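Local atomic coordinates of putative protease (PDB entry 3KD4), a protein that is of unconfirmed function but is probably an exported protease, with DUF3857 and DUF3858 family regions. Residues K13-Q23 and K121-E132; S62-V72 and V101-G109. All blocks are in the same frame, centred on the assembly; numbering follows the deposited sequence.

In the fold
Both contacts pack against hairpins of the same mixed eight-stranded sheet, in the part of the chain that carries the DUF3857 family region. Their centres lie about 33 Å apart and their nearest atoms about 13 Å. Both segments of contact 2 fall between those of contact 1 in sequence. Contact 1 joins the hairpin of strands 6-17 and 23-33, in the middle of the sheet, to the loop after strand 111-120 and to strand 129-133 of a small three-stranded sheet, strand packing on strand. Contact 2 joins the hairpin of strands 55-65 and 71-73, at one margin, to the link between strands 97-102 and 111-120. Each thus ties a beta hairpin to a connection running between sheets.

Contact 1 of 2, residues K13-Q23 and K121-E132; sequences KAWTLHADGSQ and KPGYYPALDINE. With GOL (glycerol), chain F.
Trp15 and Ile130 face each other between two strands of different sheets, and their torsions bring them together: Trp15 holds CG anti to its carbonyl carbon (chi1 -68°), and Ile130 does the same with CG1 (chi1 -63°) and, with chi2 trans, carries CD1 over the indole. This is sheet-on-sheet packing: strand 13-17 of the eight-stranded sheet runs nearly antiparallel to strand 129-132 of a three-stranded one, their axes 9.6 Å apart at closest approach. Ile130 CD1 makes a CH-pi contact with the five-membered ring of Trp15, 3.7 Å from its centroid, while CG2 reaches the six-membered part near CZ2. Leu128 CD1 packs against Trp15 CB, and strand 140-150 adds Ile147 beside Leu128 and Ile130. At the far end of the indole, the first torsion of Glu132, with CG anti to the backbone N, sets CG in the ring plane at the edge, and a bend at chi2 carries the carboxylate to Lys13. There Lys13 NZ forms a salt bridge with Glu132 OE2, 2.7 Å, on the anti lone pair.

Toward the hairpin the contact becomes polar. The extended side chain of Gln23 gives a weak hydrogen bond from NE2 to Ala127 O at 3.0 Å, and the same nitrogen donates to a water that also bridges Gly21 O and Tyr125 O. A second water links Gly21 O to Lys121 O and Tyr125 N, so two waters lie between turn and loop, near where the backbones come closest. At the type I turn, Asp20 OD1 accepts from Ser22 N and OG in an Asx turn, and the Pro122 ring leans on Asp20. A glycerol, probably from crystallisation, covers one face of the Tyr125 ring, whose OH bonds to Ala267 O; glycerol O1 donates to Gln23 OE1 at 2.8 Å and accepts from Asp129 N.

Contact 2 of 2, residues S62-V72 and V101-G109; sequences SYTRQKDGTIV and VVHTGLELG
Thr64 and Gln66, on alternate positions of a beta hairpin, each donate a side-chain hydrogen bond to a backbone carbonyl of the facing loop. Thr64 OG1 reaches Thr104 O at 2.6 Å, nearly in line with the carbonyl bond (168° at the oxygen). Gln66 NE2 meets Gly105 O at 2.9 Å; the bond is almost straight at hydrogen, 174°, and the acceptor lies in the amide plane, although the donor is tilted from the plane of the carbonyl. The extended chain of Gln66, with CG anti to the carbonyl carbon, also lays its amide on the Glu107 carboxylate. These two flat groups are stacked, 11° apart, with Gln66 NE2 3.5 Å from Glu107 CD. Val72, paired with Thr64 on the same face of the hairpin, rests CG1 4.0 Å from Gly105 CA, and Lys67 CG lies against Gly109 O.

Waters extend the grip. One donates to Thr64 OG1 and also bonds to His103 ND1, another joins Lys67 N to Leu108 O, and a third bridges Arg65 O and Gly109 O. Behind this shell, paired backbone bonds between Thr64 and Val72 hold the two strands in antiparallel register, while the type I turn from Gln66 to Gly69 is braced by an Asx turn in which Asp68 OD1 accepts from Thr70 N and OG1.

Further out, Ser46 holds His103 NE2. The hairpin lies at the margin of the large sheet, where strand 55-65 pairs with strand 111-120; Leu106 packs on Ile112 of that strand and on Met39 of helix 36-39, and Phe79 of strand 79-82 touches both Ser62 and Val101.

Contact 1 of 2, residues K13-Q23 and K121-E132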
loop_
_atom_site.group_PDB
_atom_site.type_symbol
_atom_site.label_atom_id
_atom_site.label_comp_id
_atom_site.label_asym_id
_atom_site.label_seq_id
_atom_site.Cartn_x
_atom_site.Cartn_y
_atom_site.Cartn_z
ATOM N N LYS A 13 -19.136 -8.164 12.382
ATOM C CA LYS A 13 -19.337 -7.018 11.489
ATOM C C LYS A 13 -20.532 -7.319 10.615
ATOM O O LYS A 13 -20.664 -8.453 10.102
ATOM C CB LYS A 13 -18.106 -6.744 10.634
ATOM C CG LYS A 13 -16.919 -6.311 11.475
ATOM C CD LYS A 13 -15.649 -6.114 10.698
ATOM C CE LYS A 13 -14.567 -5.469 11.620
ATOM N NZ LYS A 13 -13.301 -5.263 10.900
ATOM N N ALA A 14 -21.417 -6.336 10.461
ATOM C CA ALA A 14 -22.636 -6.532 9.698
ATOM C C ALA A 14 -22.851 -5.329 8.803
ATOM O O ALA A 14 -22.830 -4.187 9.293
ATOM C CB ALA A 14 -23.835 -6.741 10.646
ATOM N N TRP A 15 -23.059 -5.571 7.501
ATOM C CA TRP A 15 -23.354 -4.503 6.569
ATOM C C TRP A 15 -24.782 -4.714 6.076
ATOM O O TRP A 15 -25.199 -5.853 5.820
ATOM C CB TRP A 15 -22.409 -4.503 5.352
ATOM C CG TRP A 15 -21.001 -4.167 5.602
ATOM C CD1 TRP A 15 -20.383 -2.986 5.385
ATOM C CD2 TRP A 15 -20.004 -5.065 6.088
ATOM N NE1 TRP A 15 -19.037 -3.082 5.716
ATOM C CE2 TRP A 15 -18.786 -4.366 6.122
ATOM C CE3 TRP A 15 -20.018 -6.417 6.435
ATOM C CZ2 TRP A 15 -17.601 -4.956 6.533
ATOM C CZ3 TRP A 15 -18.834 -6.998 6.896
ATOM C CH2 TRP A 15 -17.649 -6.256 6.946
ATOM N N THR A 16 -25.519 -3.628 5.968
ATOM C CA THR A 16 -26.864 -3.630 5.474
ATOM C C THR A 16 -27.039 -2.540 4.423
ATOM O O THR A 16 -26.696 -1.378 4.655
ATOM C CB THR A 16 -27.841 -3.352 6.609
ATOM O OG1 THR A 16 -27.568 -4.262 7.677
ATOM C CG2 THR A 16 -29.298 -3.478 6.118
ATOM N N LEU A 17 -27.629 -2.910 3.296
ATOM C CA LEU A 17 -28.085 -1.939 2.295
ATOM C C LEU A 17 -29.608 -1.914 2.336
ATOM O O LEU A 17 -30.215 -2.947 2.222
ATOM C CB LEU A 17 -27.663 -2.381 0.908
ATOM C CG LEU A 17 -28.170 -1.584 -0.292
ATOM C CD1 LEU A 17 -27.614 -0.177 -0.281
ATOM C CD2 LEU A 17 -27.837 -2.355 -1.635
ATOM N N HIS A 18 -30.199 -0.731 2.441
ATOM C CA HIS A 18 -31.650 -0.569 2.430
ATOM C C HIS A 18 -32.114 -0.175 1.026
ATOM O O HIS A 18 -31.323 0.340 0.243
ATOM C CB HIS A 18 -32.075 0.495 3.430
ATOM C CG HIS A 18 -31.696 0.168 4.832
ATOM N ND1 HIS A 18 -32.348 -0.798 5.567
ATOM C CD2 HIS A 18 -30.750 0.690 5.651
ATOM C CE1 HIS A 18 -31.797 -0.881 6.771
ATOM N NE2 HIS A 18 -30.821 0.009 6.845
ATOM N N ALA A 19 -33.402 -0.409 0.743
ATOM C CA ALA A 19 -33.993 -0.106 -0.572
ATOM C C ALA A 19 -33.786 1.329 -0.995
ATOM O O ALA A 19 -33.637 1.587 -2.167
ATOM C CB ALA A 19 -35.498 -0.466 -0.598
ATOM N N ASP A 20 -33.720 2.274 -0.059
ATOM C CA ASP A 20 -33.518 3.678 -0.461
ATOM C C ASP A 20 -32.073 4.053 -0.714
ATOM O O ASP A 20 -31.774 5.212 -1.067
ATOM C CB ASP A 20 -34.138 4.639 0.545
ATOM C CG ASP A 20 -33.514 4.540 1.930
ATOM O OD1 ASP A 20 -32.545 3.766 2.153
ATOM O OD2 ASP A 20 -34.020 5.238 2.818
ATOM N N GLY A 21 -31.152 3.098 -0.572
ATOM C CA GLY A 21 -29.758 3.402 -0.800
ATOM C C GLY A 21 -28.984 3.789 0.456
ATOM O O GLY A 21 -27.768 3.877 0.417
ATOM N N SER A 22 -29.670 3.983 1.566
ATOM C CA SER A 22 -29.017 4.120 2.849
ATOM C C SER A 22 -28.330 2.784 3.266
ATOM O O SER A 22 -28.661 1.696 2.767
ATOM C CB SER A 22 -30.024 4.575 3.918
ATOM O OG SER A 22 -30.961 3.570 4.233
ATOM N N GLN A 23 -27.348 2.901 4.146
ATOM C CA GLN A 23 -26.565 1.759 4.618
ATOM C C GLN A 23 -26.367 1.824 6.107
ATOM O O GLN A 23 -26.490 2.883 6.748
ATOM C CB GLN A 23 -25.199 1.680 3.914
ATOM C CG GLN A 23 -25.343 1.440 2.424
ATOM C CD GLN A 23 -24.033 1.257 1.701
ATOM O OE1 GLN A 23 -23.022 0.945 2.309
ATOM N NE2 GLN A 23 -24.049 1.433 0.379
ATOM N N LYS A 121 -26.769 7.905 5.060
ATOM C CA LYS A 121 -28.006 8.326 4.419
ATOM C C LYS A 121 -28.009 8.048 2.909
ATOM O O LYS A 121 -26.962 7.823 2.325
ATOM C CB LYS A 121 -28.290 9.791 4.761
ATOM C CG LYS A 121 -27.465 10.816 4.025
ATOM C CD LYS A 121 -27.846 12.209 4.625
ATOM C CE LYS A 121 -27.526 13.370 3.718
ATOM N NZ LYS A 121 -27.852 14.653 4.450
ATOM N N PRO A 122 -29.202 8.047 2.283
ATOM C CA PRO A 122 -29.245 7.802 0.851
ATOM C C PRO A 122 -28.422 8.814 0.093
ATOM O O PRO A 122 -28.239 9.902 0.562
ATOM C CB PRO A 122 -30.735 7.973 0.498
ATOM C CG PRO A 122 -31.460 7.778 1.745
ATOM C CD PRO A 122 -30.542 8.284 2.838
ATOM N N GLY A 123 -27.911 8.447 -1.057
ATOM C CA GLY A 123 -27.258 9.389 -1.943
ATOM C C GLY A 123 -25.761 9.578 -1.755
ATOM O O GLY A 123 -25.189 10.522 -2.298
ATOM N N TYR A 124 -25.119 8.773 -0.932
ATOM C CA TYR A 124 -23.695 8.938 -0.666
ATOM C C TYR A 124 -22.941 7.782 -1.328
ATOM O O TYR A 124 -21.991 8.001 -2.042
ATOM C CB TYR A 124 -23.412 8.919 0.840
ATOM C CG TYR A 124 -21.984 9.167 1.213
ATOM C CD1 TYR A 124 -21.338 10.326 0.806
ATOM C CD2 TYR A 124 -21.260 8.245 1.967
ATOM C CE1 TYR A 124 -20.016 10.585 1.150
ATOM C CE2 TYR A 124 -19.913 8.502 2.335
ATOM C CZ TYR A 124 -19.309 9.674 1.913
ATOM O OH TYR A 124 -17.978 9.953 2.232
ATOM N N TYR A 125 -23.354 6.549 -1.096
ATOM C CA TYR A 125 -22.671 5.424 -1.738
ATOM C C TYR A 125 -23.505 4.908 -2.898
ATOM O O TYR A 125 -24.669 4.620 -2.706
ATOM C CB TYR A 125 -22.458 4.323 -0.731
ATOM C CG TYR A 125 -21.401 4.612 0.291
ATOM C CD1 TYR A 125 -20.179 5.169 -0.075
ATOM C CD2 TYR A 125 -21.585 4.269 1.611
ATOM C CE1 TYR A 125 -19.196 5.423 0.883
ATOM C CE2 TYR A 125 -20.581 4.487 2.572
ATOM C CZ TYR A 125 -19.403 5.086 2.189
ATOM O OH TYR A 125 -18.403 5.314 3.129
ATOM N N PRO A 126 -22.907 4.752 -4.090
ATOM C CA PRO A 126 -23.643 4.171 -5.214
ATOM C C PRO A 126 -24.080 2.731 -4.995
ATOM O O PRO A 126 -25.060 2.305 -5.589
ATOM C CB PRO A 126 -22.638 4.232 -6.367
ATOM C CG PRO A 126 -21.670 5.242 -6.007
ATOM C CD PRO A 126 -21.566 5.207 -4.504
ATOM N N ALA A 127 -23.387 2.003 -4.124
ATOM C CA ALA A 127 -23.641 0.575 -3.947
ATOM C C ALA A 127 -23.076 0.120 -2.605
ATOM O O ALA A 127 -22.340 0.852 -1.976
ATOM C CB ALA A 127 -22.977 -0.221 -5.128
ATOM N N LEU A 128 -23.439 -1.082 -2.155
ATOM C CA LEU A 128 -22.740 -1.716 -1.050
ATOM C C LEU A 128 -21.433 -2.271 -1.634
ATOM O O LEU A 128 -21.446 -3.017 -2.610
ATOM C CB LEU A 128 -23.600 -2.821 -0.405
ATOM C CG LEU A 128 -22.983 -3.538 0.788
ATOM C CD1 LEU A 128 -22.589 -2.524 1.903
ATOM C CD2 LEU A 128 -23.896 -4.604 1.432
ATOM N N ASP A 129 -20.300 -1.914 -1.033
ATOM C CA ASP A 129 -18.997 -2.130 -1.625
ATOM C C ASP A 129 -17.985 -2.398 -0.471
ATOM O O ASP A 129 -17.599 -1.473 0.217
ATOM C CB ASP A 129 -18.613 -0.878 -2.432
ATOM C CG ASP A 129 -17.409 -1.085 -3.368
ATOM O OD1 ASP A 129 -16.634 -2.072 -3.235
ATOM O OD2 ASP A 129 -17.256 -0.214 -4.272
ATOM N N ILE A 130 -17.637 -3.659 -0.276
ATOM C CA ILE A 130 -16.930 -4.129 0.918
ATOM C C ILE A 130 -15.612 -4.767 0.496
ATOM O O ILE A 130 -15.564 -5.488 -0.494
ATOM C CB ILE A 130 -17.782 -5.175 1.663
ATOM C CG1 ILE A 130 -19.103 -4.548 2.168
ATOM C CG2 ILE A 130 -17.074 -5.742 2.875
ATOM C CD1 ILE A 130 -20.156 -5.602 2.501
ATOM N N ASN A 131 -14.553 -4.453 1.245
ATOM C CA ASN A 131 -13.279 -5.121 1.175
ATOM C C ASN A 131 -12.687 -5.122 2.584
ATOM O O ASN A 131 -11.907 -4.235 2.940
ATOM C CB ASN A 131 -12.329 -4.385 0.219
ATOM C CG ASN A 131 -10.949 -5.016 0.173
ATOM O OD1 ASN A 131 -10.805 -6.241 0.239
ATOM N ND2 ASN A 131 -9.930 -4.184 0.036
ATOM N N GLU A 132 -13.058 -6.094 3.399
ATOM C CA GLU A 132 -12.755 -6.010 4.811
ATOM C C GLU A 132 -11.731 -7.047 5.219
ATOM O O GLU A 132 -11.927 -8.235 5.027
ATOM C CB GLU A 132 -14.027 -6.185 5.641
ATOM C CG GLU A 132 -13.845 -5.877 7.113
ATOM C CD GLU A 132 -13.807 -4.386 7.401
ATOM O OE1 GLU A 132 -14.033 -3.589 6.467
ATOM O OE2 GLU A 132 -13.552 -4.023 8.568
HETATM C C1 GOL F . -19.950 0.029 2.289
HETATM O O1 GOL F . -20.700 0.030 1.101
HETATM C C2 GOL F . -19.269 1.378 2.275
HETATM O O2 GOL F . -18.125 1.388 3.088
HETATM C C3 GOL F . -18.901 1.690 0.822
HETATM O O3 GOL F . -17.648 1.118 0.486
HETATM O O HOH W 1 -25.772 6.147 0.502
HETATM O O HOH W 2 -25.850 2.695 -1.284
#

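Contact 2 of 2, residues S62-V72 and V101-G109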
loop_
_atom_site.group_PDB
_atom_site.type_symbol
_atom_site.label_atom_id
_atom_site.label_comp_id
_atom_site.label_asym_id
_atom_site.label_seq_id
_atom_site.Cartn_x
_atom_site.Cartn_y
_atom_site.Cartn_z
ATOM N N SER A 62 -20.045 0.671 25.115
ATOM C CA SER A 62 -18.609 0.821 25.307
ATOM C C SER A 62 -18.308 0.685 26.806
ATOM O O SER A 62 -18.714 1.534 27.640
ATOM C CB SER A 62 -18.091 2.153 24.728
ATOM O OG SER A 62 -16.661 2.300 24.935
ATOM N N TYR A 63 -17.633 -0.406 27.136
ATOM C CA TYR A 63 -17.233 -0.700 28.505
ATOM C C TYR A 63 -16.064 -1.667 28.554
ATOM O O TYR A 63 -15.744 -2.340 27.573
ATOM C CB TYR A 63 -18.399 -1.265 29.326
ATOM C CG TYR A 63 -19.023 -2.547 28.817
ATOM C CD1 TYR A 63 -20.074 -2.529 27.883
ATOM C CD2 TYR A 63 -18.593 -3.768 29.283
ATOM C CE1 TYR A 63 -20.647 -3.698 27.434
ATOM C CE2 TYR A 63 -19.174 -4.923 28.855
ATOM C CZ TYR A 63 -20.188 -4.894 27.932
ATOM O OH TYR A 63 -20.724 -6.091 27.517
ATOM N N THR A 64 -15.441 -1.724 29.719
ATOM C CA THR A 64 -14.392 -2.692 30.000
ATOM C C THR A 64 -14.867 -3.649 31.068
ATOM O O THR A 64 -15.412 -3.214 32.104
ATOM C CB THR A 64 -13.135 -1.990 30.489
ATOM O OG1 THR A 64 -12.720 -1.064 29.477
ATOM C CG2 THR A 64 -12.032 -3.003 30.841
ATOM N N ARG A 65 -14.690 -4.938 30.809
ATOM C CA ARG A 65 -14.995 -5.962 31.800
ATOM C C ARG A 65 -13.717 -6.480 32.407
ATOM O O ARG A 65 -12.886 -7.080 31.715
ATOM C CB ARG A 65 -15.783 -7.103 31.198
ATOM C CG ARG A 65 -16.123 -8.213 32.199
ATOM C CD ARG A 65 -16.999 -9.290 31.529
ATOM N NE ARG A 65 -17.550 -10.250 32.499
ATOM C CZ ARG A 65 -16.837 -11.113 33.256
ATOM N NH1 ARG A 65 -15.499 -11.176 33.207
ATOM N NH2 ARG A 65 -17.471 -11.929 34.109
ATOM N N GLN A 66 -13.544 -6.234 33.703
ATOM C CA GLN A 66 -12.346 -6.725 34.421
ATOM C C GLN A 66 -12.517 -8.184 34.759
ATOM O O GLN A 66 -13.633 -8.691 34.752
ATOM C CB GLN A 66 -12.093 -5.888 35.677
ATOM C CG GLN A 66 -11.901 -4.410 35.316
ATOM C CD GLN A 66 -11.684 -3.510 36.501
ATOM O OE1 GLN A 66 -12.046 -3.851 37.619
ATOM N NE2 GLN A 66 -11.094 -2.334 36.259
ATOM N N LYS A 67 -11.419 -8.857 35.069
ATOM C CA LYS A 67 -11.437 -10.313 35.260
ATOM C C LYS A 67 -12.380 -10.736 36.336
ATOM O O LYS A 67 -12.997 -11.788 36.220
ATOM C CB LYS A 67 -10.078 -10.866 35.658
ATOM C CG LYS A 67 -9.104 -10.971 34.570
ATOM C CD LYS A 67 -7.903 -11.799 35.025
ATOM C CE LYS A 67 -8.087 -13.270 34.685
ATOM N NZ LYS A 67 -6.877 -14.065 35.166
ATOM N N ASP A 68 -12.506 -9.940 37.384
ATOM C CA ASP A 68 -13.432 -10.279 38.465
ATOM C C ASP A 68 -14.900 -9.983 38.167
ATOM O O ASP A 68 -15.735 -10.109 39.059
ATOM C CB ASP A 68 -13.018 -9.601 39.776
ATOM C CG ASP A 68 -13.183 -8.079 39.759
ATOM O OD1 ASP A 68 -13.680 -7.482 38.774
ATOM O OD2 ASP A 68 -12.798 -7.460 40.759
ATOM N N GLY A 69 -15.237 -9.574 36.949
ATOM C CA GLY A 69 -16.612 -9.230 36.640
ATOM C C GLY A 69 -16.974 -7.749 36.751
ATOM O O GLY A 69 -18.036 -7.356 36.314
ATOM N N THR A 70 -16.104 -6.903 37.286
ATOM C CA THR A 70 -16.415 -5.456 37.372
ATOM C C THR A 70 -16.580 -4.879 35.986
ATOM O O THR A 70 -15.792 -5.170 35.093
ATOM C CB THR A 70 -15.291 -4.672 38.073
ATOM O OG1 THR A 70 -15.082 -5.254 39.361
ATOM C CG2 THR A 70 -15.634 -3.194 38.205
ATOM N N ILE A 71 -17.618 -4.089 35.799
ATOM C CA ILE A 71 -17.888 -3.446 34.507
ATOM C C ILE A 71 -17.600 -1.957 34.659
ATOM O O ILE A 71 -18.165 -1.279 35.543
ATOM C CB ILE A 71 -19.348 -3.639 34.046
ATOM C CG1 ILE A 71 -19.679 -5.138 33.895
ATOM C CG2 ILE A 71 -19.633 -2.783 32.747
ATOM C CD1 ILE A 71 -19.017 -5.870 32.711
ATOM N N VAL A 72 -16.719 -1.441 33.805
ATOM C CA VAL A 72 -16.354 -0.033 33.805
ATOM C C VAL A 72 -16.814 0.579 32.486
ATOM O O VAL A 72 -16.206 0.373 31.412
ATOM C CB VAL A 72 -14.826 0.173 34.021
ATOM C CG1 VAL A 72 -14.483 1.675 34.156
ATOM C CG2 VAL A 72 -14.324 -0.597 35.255
ATOM N N VAL A 101 -12.100 6.606 21.085
ATOM C CA VAL A 101 -12.661 6.061 22.314
ATOM C C VAL A 101 -11.480 5.650 23.202
ATOM O O VAL A 101 -10.719 4.759 22.830
ATOM C CB VAL A 101 -13.525 4.845 22.010
ATOM C CG1 VAL A 101 -14.214 4.334 23.269
ATOM C CG2 VAL A 101 -14.577 5.180 20.911
ATOM N N VAL A 102 -11.331 6.282 24.358
ATOM C CA VAL A 102 -10.248 5.923 25.290
ATOM C C VAL A 102 -10.801 4.886 26.253
ATOM O O VAL A 102 -11.732 5.155 27.006
ATOM C CB VAL A 102 -9.710 7.140 26.069
ATOM C CG1 VAL A 102 -8.676 6.689 27.160
ATOM C CG2 VAL A 102 -9.087 8.172 25.099
ATOM N N HIS A 103 -10.264 3.680 26.182
ATOM C CA HIS A 103 -10.779 2.593 26.989
ATOM C C HIS A 103 -10.315 2.743 28.415
ATOM O O HIS A 103 -9.101 2.822 28.680
ATOM C CB HIS A 103 -10.329 1.279 26.394
ATOM C CG HIS A 103 -10.862 1.079 25.022
ATOM N ND1 HIS A 103 -12.199 1.192 24.752
ATOM C CD2 HIS A 103 -10.248 0.862 23.833
ATOM C CE1 HIS A 103 -12.400 0.998 23.463
ATOM N NE2 HIS A 103 -11.229 0.819 22.880
ATOM N N THR A 104 -11.263 2.806 29.336
ATOM C CA THR A 104 -10.943 3.048 30.721
ATOM C C THR A 104 -11.155 1.760 31.494
ATOM O O THR A 104 -11.729 0.780 30.995
ATOM C CB THR A 104 -11.803 4.187 31.340
ATOM O OG1 THR A 104 -13.159 3.750 31.405
ATOM C CG2 THR A 104 -11.708 5.499 30.523
ATOM N N GLY A 105 -10.637 1.760 32.711
ATOM C CA GLY A 105 -10.697 0.608 33.586
ATOM C C GLY A 105 -9.854 -0.576 33.164
ATOM O O GLY A 105 -10.091 -1.696 33.628
ATOM N N LEU A 106 -8.900 -0.358 32.259
ATOM C CA LEU A 106 -8.042 -1.449 31.829
ATOM C C LEU A 106 -7.183 -1.958 33.010
ATOM O O LEU A 106 -6.705 -1.180 33.827
ATOM C CB LEU A 106 -7.158 -1.050 30.649
ATOM C CG LEU A 106 -7.907 -0.821 29.326
ATOM C CD1 LEU A 106 -6.900 -0.459 28.231
ATOM C CD2 LEU A 106 -8.706 -2.035 28.935
ATOM N N GLU A 107 -7.057 -3.278 33.082
ATOM C CA GLU A 107 -6.201 -3.990 34.041
ATOM C C GLU A 107 -5.786 -5.245 33.329
ATOM O O GLU A 107 -6.479 -5.691 32.419
ATOM C CB GLU A 107 -7.010 -4.481 35.227
ATOM C CG GLU A 107 -7.528 -3.449 36.069
ATOM C CD GLU A 107 -8.200 -4.017 37.284
ATOM O OE1 GLU A 107 -8.669 -5.194 37.220
ATOM O OE2 GLU A 107 -8.296 -3.238 38.241
ATOM N N LEU A 108 -4.719 -5.868 33.787
ATOM C CA LEU A 108 -4.288 -7.143 33.203
ATOM C C LEU A 108 -5.479 -8.123 33.091
ATOM O O LEU A 108 -6.208 -8.350 34.060
ATOM C CB LEU A 108 -3.191 -7.751 34.070
ATOM C CG LEU A 108 -1.864 -6.991 34.174
ATOM C CD1 LEU A 108 -0.970 -7.674 35.235
ATOM C CD2 LEU A 108 -1.144 -6.862 32.834
ATOM N N GLY A 109 -5.717 -8.636 31.894
ATOM C CA GLY A 109 -6.756 -9.633 31.668
ATOM C C GLY A 109 -8.149 -9.088 31.474
ATOM O O GLY A 109 -9.119 -9.863 31.370
HETATM O O HOH W 3 -13.689 0.253 27.201
HETATM O O HOH W 4 -11.806 -10.044 31.027
HETATM O O HOH W 5 -8.987 -7.465 34.739
HETATM O O HOH W 6 -14.189 2.147 29.394
#